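Local coordinates for protein Lys-gingipain catalytic subunit (Porphyromonas gingivalis, PDB 6I9A) that cleaves proteins after lysine as a secreted cysteine endopeptidase and may act as a virulence factor in periodontal disease, at residues 373-378 and 436-441. Numbering follows the deposited sequence.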
# COMPACT_ATOMS: atom_id res chain seq x y z
N LYS A 373 12.18 11.25 -8.73
CA LYS A 373 13.50 11.79 -8.97
C LYS A 373 14.48 10.73 -9.40
O LYS A 373 14.29 9.54 -9.18
CB LYS A 373 13.99 12.47 -7.69
CG LYS A 373 13.13 13.73 -7.37
CD LYS A 373 13.47 14.38 -6.05
CE LYS A 373 12.86 13.70 -4.84
NZ LYS A 373 11.53 13.07 -5.08
N THR A 374 15.59 11.18 -9.99
CA THR A 374 16.67 10.29 -10.38
C THR A 374 17.68 10.28 -9.23
O THR A 374 18.12 11.35 -8.78
CB THR A 374 17.30 10.78 -11.70
OG1 THR A 374 16.30 10.69 -12.71
CG2 THR A 374 18.48 9.89 -12.14
N ASN A 375 18.04 9.10 -8.76
CA ASN A 375 18.90 9.01 -7.60
C ASN A 375 20.37 9.21 -8.00
O ASN A 375 20.71 9.13 -9.19
CB ASN A 375 18.70 7.60 -6.92
CG ASN A 375 18.89 7.66 -5.41
OD1 ASN A 375 19.50 8.61 -4.91
ND2 ASN A 375 18.38 6.65 -4.69
N THR A 376 21.21 9.41 -6.99
CA THR A 376 22.66 9.52 -7.13
C THR A 376 23.26 8.35 -6.36
O THR A 376 22.70 7.93 -5.33
CB THR A 376 23.18 10.84 -6.59
OG1 THR A 376 22.92 10.91 -5.19
CG2 THR A 376 22.59 12.04 -7.34
N TYR A 377 24.35 7.77 -6.88
CA TYR A 377 24.96 6.63 -6.21
C TYR A 377 26.34 6.41 -6.77
O TYR A 377 26.65 6.88 -7.88
CB TYR A 377 24.07 5.37 -6.40
CG TYR A 377 24.00 4.93 -7.83
CD1 TYR A 377 24.87 3.96 -8.32
CD2 TYR A 377 23.09 5.50 -8.71
CE1 TYR A 377 24.85 3.59 -9.65
CE2 TYR A 377 23.05 5.13 -10.05
CZ TYR A 377 23.94 4.17 -10.52
OH TYR A 377 23.92 3.78 -11.84
N THR A 378 27.13 5.68 -6.02
CA THR A 378 28.45 5.18 -6.45
C THR A 378 28.55 3.74 -5.99
O THR A 378 28.44 3.46 -4.80
CB THR A 378 29.62 6.02 -5.88
OG1 THR A 378 29.43 7.38 -6.23
CG2 THR A 378 30.99 5.54 -6.43
N VAL A 436 22.59 -5.47 -7.24
CA VAL A 436 22.61 -4.35 -6.31
C VAL A 436 21.44 -3.50 -6.67
O VAL A 436 21.35 -3.01 -7.79
CB VAL A 436 23.92 -3.54 -6.36
CG1 VAL A 436 23.89 -2.40 -5.33
CG2 VAL A 436 25.13 -4.44 -6.13
N VAL A 437 20.52 -3.29 -5.72
CA VAL A 437 19.29 -2.50 -5.94
C VAL A 437 19.29 -1.39 -4.94
O VAL A 437 19.56 -1.61 -3.74
CB VAL A 437 18.02 -3.39 -5.86
CG1 VAL A 437 16.75 -2.54 -5.94
CG2 VAL A 437 18.04 -4.42 -6.99
N ILE A 438 18.99 -0.18 -5.42
CA ILE A 438 18.89 1.00 -4.55
C ILE A 438 17.54 1.64 -4.75
O ILE A 438 17.18 1.95 -5.90
CB ILE A 438 20.02 2.02 -4.82
CG1 ILE A 438 21.42 1.32 -4.82
CG2 ILE A 438 19.95 3.18 -3.80
CD1 ILE A 438 22.59 2.31 -5.22
N THR A 439 16.79 1.79 -3.67
CA THR A 439 15.44 2.39 -3.76
C THR A 439 15.33 3.50 -2.75
O THR A 439 16.06 3.57 -1.75
CB THR A 439 14.35 1.32 -3.49
OG1 THR A 439 14.53 0.72 -2.20
CG2 THR A 439 14.30 0.21 -4.55
N ARG A 440 14.41 4.41 -3.02
CA ARG A 440 14.10 5.49 -2.11
C ARG A 440 12.73 6.01 -2.46
O ARG A 440 12.38 6.06 -3.64
CB ARG A 440 15.15 6.62 -2.22
CG ARG A 440 14.97 7.73 -1.18
CD ARG A 440 16.07 8.77 -1.26
NE ARG A 440 15.71 9.88 -0.38
CZ ARG A 440 16.31 11.07 -0.41
NH1 ARG A 440 17.35 11.29 -1.23
NH2 ARG A 440 15.88 12.05 0.38
N SER A 441 11.95 6.44 -1.46
CA SER A 441 10.60 6.96 -1.73
C SER A 441 10.66 8.12 -2.73
O SER A 441 11.43 9.07 -2.56
CB SER A 441 10.00 7.47 -0.42
OG SER A 441 8.80 8.19 -0.68
O HOH W 1 16.78 4.78 -6.09
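Y377 meets I438 where CB of Y377 lies 3.6 Å from CD1 of I438, the closest approach between 373-378 and 436-441. I438 reaches it because CG1 stands anti to its own carbonyl carbon (chi1 -50°) and the chain then runs on extended to CD1. CD1 of I438 also lies 4.0 Å from CG of Y377, so it packs against the root of the ring. With the CA atoms of Y377 and I438 8.4 Å apart, the backbones are too distant to pair directly, and side chains and one water span the gap.

The N375 side is polar, its van der Waals approaches longer: ND2 of N375 comes to 3.9 Å from CG2 of I438 and 4.1 Å from CB of R440, crossing both side chains at about a right angle. ND2 of N375 also donates to a water oxygen 2.8 Å away, which in turn donates to the backbone O of I438. OD1 of N375 accepts from N of T376 at 2.8 Å, a bent bond (140° at the hydrogen), and also bonds S395, while S398 pairs with ND2; four hydrogen bonds, two at each end of the amide, hold this buried group. Solvent reaches the contact instead at Y377 and R440, both partly exposed; R440 extends its chain so that NH1 bonds OG of S395.

Both segments belong to the immunoglobulin-like C-terminal domain. Strand 377-378 edges its antiparallel sheet beside 389-394, whereas 432-439 runs between 399-404 and 446-452, and I438 also touches A394, V400 and V446, one from each of these three strands.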